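Local structure of SusD-like protein BACOVA_02651 (Bacteroides ovatus, 5E75) at residues R30-Y35 against L246-V251; F234-N239 against N350-T355. The protein binds polysaccharide at the cell surface and probably captures xyloglucan there before its transport into the periplasm for degradation. All coordinates share one frame; numbering follows the deposited sequence.

The two contacts lie about 12 Å apart between their centres and meet along one small antiparallel sheet, strand 244-248 beside strand 355-359. Interaction 1 uses the end of the first strand and the chain after it, interaction 2 the approach to the second. Along the sequence their segments alternate: 30-35, 234-239, 246-251, 350-355. They are tied directly, since M248 N lies 2.8 Å from T355 O and W250 NE1 2.9 Å from T355 OG1, both probable hydrogen bonds. The sheet and the residues just beyond it thus lie between segment 30-35, in the helix-rich N-terminal part of this SusD-family protein, and the loops 234-239 and 350-355.

Interaction 1 (R30-Y35 against L246-V251); sequences RAWFDY and LAMQWV
With CG set opposite the carbonyl carbon in both residues (chi1 -68° in W32, -53° in M248), the indole and the thioether chain cross at about a right angle and form a Met-aromatic contact. This buried packing joins segment 30-35, which leads into a short helix, to the end of strand 244-248 and the residues after it in the SusD fold. Extended beyond CG, the methionine lays CG and CE over one face of W32. The methyl CE sits 3.6 Å above the indole plane, towards its rim, and is 3.8 Å from W32 CE3. The sulfur between them lies obliquely, 4.6 Å from the centroid of the five-membered ring and 38° off its normal, with W32 CB 3.7 Å from M248 SD. A slender, polarisable methionine suits this place, because it can lie along a flat ring and still touch a second one: its CE also meets the edge of Y35, whose hydroxyl bonds to Y423. Helices 70-95 and 103-125 pack against W32.

W250 adds a broad, mostly apolar indole, M248 CB lying over one face towards the rim; tryptophan can be buried here because its N-H has a partner in T355. W250 CH2 approaches F33 CA obliquely, at 4.1 Å. F33 turns its ring edge to W250, F33 CD1 standing 4.4 Å from W250 CZ3.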
loop_
_atom_site.group_PDB
_atom_site.type_symbol
_atom_site.label_atom_id
_atom_site.label_comp_id
_atom_site.label_asym_id
_atom_site.label_seq_id
_atom_site.Cartn_x
_atom_site.Cartn_y
_atom_site.Cartn_z
ATOM N N ARG A 30 12.324 -2.096 -11.478
ATOM C CA ARG A 30 12.018 -1.502 -12.765
ATOM C C ARG A 30 10.555 -1.700 -13.183
ATOM O O ARG A 30 9.914 -0.784 -13.698
ATOM C CB ARG A 30 12.965 -2.091 -13.820
ATOM C CG ARG A 30 12.782 -1.542 -15.204
ATOM C CD ARG A 30 13.862 -2.085 -16.134
ATOM N NE ARG A 30 13.748 -1.496 -17.462
ATOM C CZ ARG A 30 14.706 -1.520 -18.383
ATOM N NH1 ARG A 30 15.871 -2.105 -18.129
ATOM N NH2 ARG A 30 14.495 -0.950 -19.563
ATOM N N ALA A 31 10.027 -2.899 -12.971
ATOM C CA ALA A 31 8.653 -3.191 -13.344
ATOM C C ALA A 31 7.632 -2.257 -12.692
ATOM O O ALA A 31 6.647 -1.887 -13.327
ATOM C CB ALA A 31 8.329 -4.617 -13.003
ATOM N N TRP A 32 7.910 -1.864 -11.449
ATOM C CA TRP A 32 6.991 -1.068 -10.624
ATOM C C TRP A 32 7.244 0.434 -10.721
ATOM O O TRP A 32 6.473 1.235 -10.181
ATOM C CB TRP A 32 7.136 -1.497 -9.160
ATOM C CG TRP A 32 6.631 -2.877 -8.882
ATOM C CD1 TRP A 32 7.380 -4.016 -8.815
ATOM C CD2 TRP A 32 5.272 -3.272 -8.644
ATOM N NE1 TRP A 32 6.566 -5.105 -8.581
ATOM C CE2 TRP A 32 5.270 -4.673 -8.457
ATOM C CE3 TRP A 32 4.059 -2.582 -8.595
ATOM C CZ2 TRP A 32 4.091 -5.393 -8.218
ATOM C CZ3 TRP A 32 2.901 -3.295 -8.352
ATOM C CH2 TRP A 32 2.926 -4.682 -8.155
ATOM N N PHE A 33 8.299 0.825 -11.416
ATOM C CA PHE A 33 8.773 2.202 -11.375
ATOM C C PHE A 33 7.705 3.233 -11.787
ATOM O O PHE A 33 7.568 4.266 -11.121
ATOM C CB PHE A 33 10.040 2.355 -12.235
ATOM C CG PHE A 33 10.626 3.737 -12.192
ATOM C CD1 PHE A 33 11.492 4.117 -11.174
ATOM C CD2 PHE A 33 10.300 4.654 -13.168
ATOM C CE1 PHE A 33 12.011 5.396 -11.133
ATOM C CE2 PHE A 33 10.821 5.941 -13.123
ATOM C CZ PHE A 33 11.676 6.301 -12.107
ATOM N N ASP A 34 6.943 2.985 -12.847
ATOM C CA ASP A 34 5.996 3.992 -13.331
ATOM C C ASP A 34 4.908 4.245 -12.297
ATOM O O ASP A 34 4.322 5.315 -12.273
ATOM C CB ASP A 34 5.326 3.616 -14.665
ATOM C CG ASP A 34 6.232 3.791 -15.858
ATOM O OD1 ASP A 34 7.374 4.261 -15.684
ATOM O OD2 ASP A 34 5.773 3.463 -16.980
ATOM N N TYR A 35 4.611 3.243 -11.473
ATOM C CA TYR A 35 3.633 3.399 -10.392
ATOM C C TYR A 35 4.260 4.081 -9.182
ATOM O O TYR A 35 3.724 5.076 -8.691
ATOM C CB TYR A 35 3.082 2.023 -10.014
ATOM C CG TYR A 35 2.214 1.948 -8.769
ATOM C CD1 TYR A 35 1.051 2.700 -8.654
ATOM C CD2 TYR A 35 2.538 1.085 -7.726
ATOM C CE1 TYR A 35 0.244 2.599 -7.529
ATOM C CE2 TYR A 35 1.736 0.994 -6.595
ATOM C CZ TYR A 35 0.593 1.749 -6.513
ATOM O OH TYR A 35 -0.235 1.671 -5.399
ATOM N N LEU A 246 7.106 -9.018 1.254
ATOM C CA LEU A 246 7.289 -8.645 -0.139
ATOM C C LEU A 246 7.437 -7.132 -0.211
ATOM O O LEU A 246 6.654 -6.389 0.396
ATOM C CB LEU A 246 6.094 -9.104 -0.979
ATOM C CG LEU A 246 6.261 -9.051 -2.494
ATOM C CD1 LEU A 246 7.399 -9.971 -2.949
ATOM C CD2 LEU A 246 4.973 -9.409 -3.207
ATOM N N ALA A 247 8.425 -6.663 -0.959
ATOM C CA ALA A 247 8.670 -5.234 -1.103
ATOM C C ALA A 247 9.361 -4.968 -2.420
ATOM O O ALA A 247 10.125 -5.810 -2.923
ATOM C CB ALA A 247 9.515 -4.713 0.037
ATOM N N MET A 248 9.115 -3.775 -2.956
ATOM C CA MET A 248 9.882 -3.270 -4.082
ATOM C C MET A 248 11.291 -2.944 -3.602
ATOM O O MET A 248 11.498 -2.289 -2.584
ATOM C CB MET A 248 9.225 -2.021 -4.675
ATOM C CG MET A 248 7.767 -2.225 -5.026
ATOM S SD MET A 248 6.930 -0.707 -5.520
ATOM C CE MET A 248 5.206 -1.154 -5.222
ATOM N N GLN A 249 12.255 -3.430 -4.372
ATOM C CA GLN A 249 13.657 -3.480 -3.981
ATOM C C GLN A 249 14.453 -2.405 -4.721
ATOM O O GLN A 249 15.048 -2.653 -5.771
ATOM C CB GLN A 249 14.228 -4.859 -4.304
ATOM C CG GLN A 249 13.509 -5.987 -3.598
ATOM C CD GLN A 249 13.739 -5.968 -2.101
ATOM O OE1 GLN A 249 14.845 -5.716 -1.624
ATOM N NE2 GLN A 249 12.688 -6.250 -1.350
ATOM N N TRP A 250 14.472 -1.207 -4.165
ATOM C CA TRP A 250 15.087 -0.084 -4.859
ATOM C C TRP A 250 16.616 -0.101 -4.755
ATOM O O TRP A 250 17.185 -0.644 -3.807
ATOM C CB TRP A 250 14.477 1.235 -4.372
ATOM C CG TRP A 250 12.993 1.253 -4.563
ATOM C CD1 TRP A 250 12.042 1.330 -3.591
ATOM C CD2 TRP A 250 12.283 1.168 -5.805
ATOM N NE1 TRP A 250 10.793 1.304 -4.139
ATOM C CE2 TRP A 250 10.902 1.196 -5.498
ATOM C CE3 TRP A 250 12.675 1.065 -7.144
ATOM C CZ2 TRP A 250 9.921 1.121 -6.477
ATOM C CZ3 TRP A 250 11.701 0.996 -8.115
ATOM C CH2 TRP A 250 10.339 1.026 -7.780
ATOM N N VAL A 251 17.256 0.480 -5.771
ATOM C CA VAL A 251 18.713 0.476 -5.913
ATOM C C VAL A 251 19.181 1.926 -6.021
ATOM O O VAL A 251 19.369 2.442 -7.122
ATOM C CB VAL A 251 19.171 -0.288 -7.186
ATOM C CG1 VAL A 251 20.696 -0.378 -7.227
ATOM C CG2 VAL A 251 18.550 -1.690 -7.254
#

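Interaction 2 (F234-N239 against N350-T355); sequences FKYKNN and NSPLNT
N239 lays its side-chain amide over that of N354, the two planes 4° apart and stacked, with N239 CG 3.6 Å from N354 CG. This pairing belongs to a loop-to-loop junction of the SusD fold, where the 3-10 turn at 236-237 and the residues after it meet the segment leading into strand 355-359. Asparagine suits the position because one short amide both donates and accepts. N239 ND2 gives a hydrogen bond of 3.0 Å to P352 O, in the carbonyl plane and in the plane of its own amide. N239 OD1 takes the backbone N-H of N354 in a nearly straight bond (173°), but the donor stands above its carbonyl plane. Two bonds to backbone atoms thus fix the rotation of the amide and keep it flat against N354.

Beside this polar patch, Y236 and P352 cross at about a right angle, Y236 CD1 coming 3.7 Å from P352 CB. The ring is held at its outer end by bonds of the hydroxyl to D343 and K345. P352 offers a compact apolar ring to Y236 and its carbonyl to N239; just before it, S351 OG accepts from L353 N in an ST turn. L353, a branched apolar side chain that suits packing on this side of the loop, sets one branch against the backbone of 234-236: its methyl CD2 lies 3.6 Å from F234 O and 3.4 Å from Y236 N.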
loop_
_atom_site.group_PDB
_atom_site.type_symbol
_atom_site.label_atom_id
_atom_site.label_comp_id
_atom_site.label_asym_id
_atom_site.label_seq_id
_atom_site.Cartn_x
_atom_site.Cartn_y
_atom_site.Cartn_z
ATOM N N PHE A 234 10.826 1.223 9.129
ATOM C CA PHE A 234 10.864 2.312 8.158
ATOM C C PHE A 234 12.211 3.008 8.148
ATOM O O PHE A 234 12.322 4.187 7.818
ATOM C CB PHE A 234 9.680 3.249 8.426
ATOM C CG PHE A 234 8.401 2.501 8.626
ATOM C CD1 PHE A 234 7.755 1.908 7.552
ATOM C CD2 PHE A 234 7.883 2.330 9.894
ATOM C CE1 PHE A 234 6.596 1.166 7.746
ATOM C CE2 PHE A 234 6.714 1.585 10.082
ATOM C CZ PHE A 234 6.076 1.029 9.014
ATOM N N LYS A 235 13.248 2.218 8.448
ATOM C CA LYS A 235 14.638 2.637 8.365
ATOM C C LYS A 235 15.338 1.766 7.331
ATOM O O LYS A 235 15.108 0.553 7.264
ATOM C CB LYS A 235 15.321 2.473 9.718
ATOM C CG LYS A 235 14.703 3.297 10.812
ATOM C CD LYS A 235 15.326 3.005 12.172
ATOM C CE LYS A 235 14.526 3.632 13.306
ATOM N NZ LYS A 235 15.068 3.260 14.631
ATOM N N TYR A 236 16.186 2.387 6.526
ATOM C CA TYR A 236 16.859 1.694 5.429
ATOM C C TYR A 236 17.720 0.503 5.880
ATOM O O TYR A 236 17.785 -0.518 5.187
ATOM C CB TYR A 236 17.676 2.701 4.605
ATOM C CG TYR A 236 19.029 2.220 4.155
ATOM C CD1 TYR A 236 19.171 1.473 3.008
ATOM C CD2 TYR A 236 20.165 2.539 4.882
ATOM C CE1 TYR A 236 20.433 1.035 2.596
ATOM C CE2 TYR A 236 21.398 2.114 4.501
ATOM C CZ TYR A 236 21.535 1.371 3.360
ATOM O OH TYR A 236 22.798 0.959 2.999
ATOM N N LYS A 237 18.359 0.613 7.041
ATOM C CA LYS A 237 19.190 -0.484 7.536
ATOM C C LYS A 237 18.375 -1.733 7.781
ATOM O O LYS A 237 18.939 -2.822 7.863
ATOM C CB LYS A 237 19.906 -0.104 8.830
ATOM C CG LYS A 237 21.065 0.871 8.670
ATOM C CD LYS A 237 22.209 0.284 7.885
ATOM C CE LYS A 237 23.482 1.090 8.109
ATOM N NZ LYS A 237 24.580 0.585 7.235
ATOM N N ASN A 238 17.055 -1.594 7.905
ATOM C CA ASN A 238 16.179 -2.738 8.138
ATOM C C ASN A 238 15.340 -3.104 6.925
ATOM O O ASN A 238 14.367 -3.842 7.061
ATOM C CB ASN A 238 15.279 -2.488 9.347
ATOM C CG ASN A 238 16.074 -2.248 10.603
ATOM O OD1 ASN A 238 17.035 -2.973 10.883
ATOM N ND2 ASN A 238 15.728 -1.205 11.342
ATOM N N ASN A 239 15.726 -2.636 5.736
ATOM C CA ASN A 239 15.116 -3.152 4.519
ATOM C C ASN A 239 15.213 -4.680 4.586
ATOM O O ASN A 239 16.237 -5.228 5.011
ATOM C CB ASN A 239 15.858 -2.673 3.266
ATOM C CG ASN A 239 15.460 -1.272 2.812
ATOM O OD1 ASN A 239 14.433 -0.714 3.212
ATOM N ND2 ASN A 239 16.277 -0.711 1.942
ATOM N N ASN A 350 15.514 10.531 -4.470
ATOM C CA ASN A 350 16.219 9.256 -4.337
ATOM C C ASN A 350 16.261 8.808 -2.885
ATOM O O ASN A 350 17.105 9.256 -2.094
ATOM C CB ASN A 350 17.633 9.360 -4.908
ATOM C CG ASN A 350 18.227 8.010 -5.221
ATOM O OD1 ASN A 350 17.800 6.996 -4.680
ATOM N ND2 ASN A 350 19.209 7.982 -6.114
ATOM N N SER A 351 15.320 7.935 -2.539
ATOM C CA SER A 351 15.195 7.397 -1.190
ATOM C C SER A 351 15.771 5.992 -1.131
ATOM O O SER A 351 15.563 5.210 -2.055
ATOM C CB SER A 351 13.724 7.301 -0.796
ATOM O OG SER A 351 13.588 6.590 0.418
ATOM N N PRO A 352 16.450 5.654 -0.030
ATOM C CA PRO A 352 17.004 4.311 0.157
ATOM C C PRO A 352 15.997 3.289 0.701
ATOM O O PRO A 352 16.336 2.114 0.852
ATOM C CB PRO A 352 18.105 4.557 1.189
ATOM C CG PRO A 352 17.575 5.624 2.028
ATOM C CD PRO A 352 16.826 6.547 1.080
ATOM N N LEU A 353 14.777 3.714 0.991
ATOM C CA LEU A 353 13.798 2.796 1.543
ATOM C C LEU A 353 13.153 1.934 0.484
ATOM O O LEU A 353 12.830 2.397 -0.618
ATOM C CB LEU A 353 12.707 3.579 2.268
ATOM C CG LEU A 353 13.204 4.469 3.399
ATOM C CD1 LEU A 353 12.055 5.293 3.910
ATOM C CD2 LEU A 353 13.806 3.653 4.528
ATOM N N ASN A 354 12.958 0.661 0.816
ATOM C CA ASN A 354 12.102 -0.175 -0.001
ATOM C C ASN A 354 10.650 0.295 0.101
ATOM O O ASN A 354 10.294 1.043 1.040
ATOM C CB ASN A 354 12.190 -1.636 0.453
ATOM C CG ASN A 354 13.451 -2.330 -0.015
ATOM O OD1 ASN A 354 14.180 -1.829 -0.873
ATOM N ND2 ASN A 354 13.708 -3.493 0.546
ATOM N N THR A 355 9.815 -0.137 -0.845
ATOM C CA THR A 355 8.375 0.135 -0.769
ATOM C C THR A 355 7.660 -1.165 -0.426
ATOM O O THR A 355 7.653 -2.108 -1.199
ATOM C CB THR A 355 7.820 0.665 -2.107
ATOM O OG1 THR A 355 8.518 1.858 -2.478
ATOM C CG2 THR A 355 6.335 0.982 -2.014
#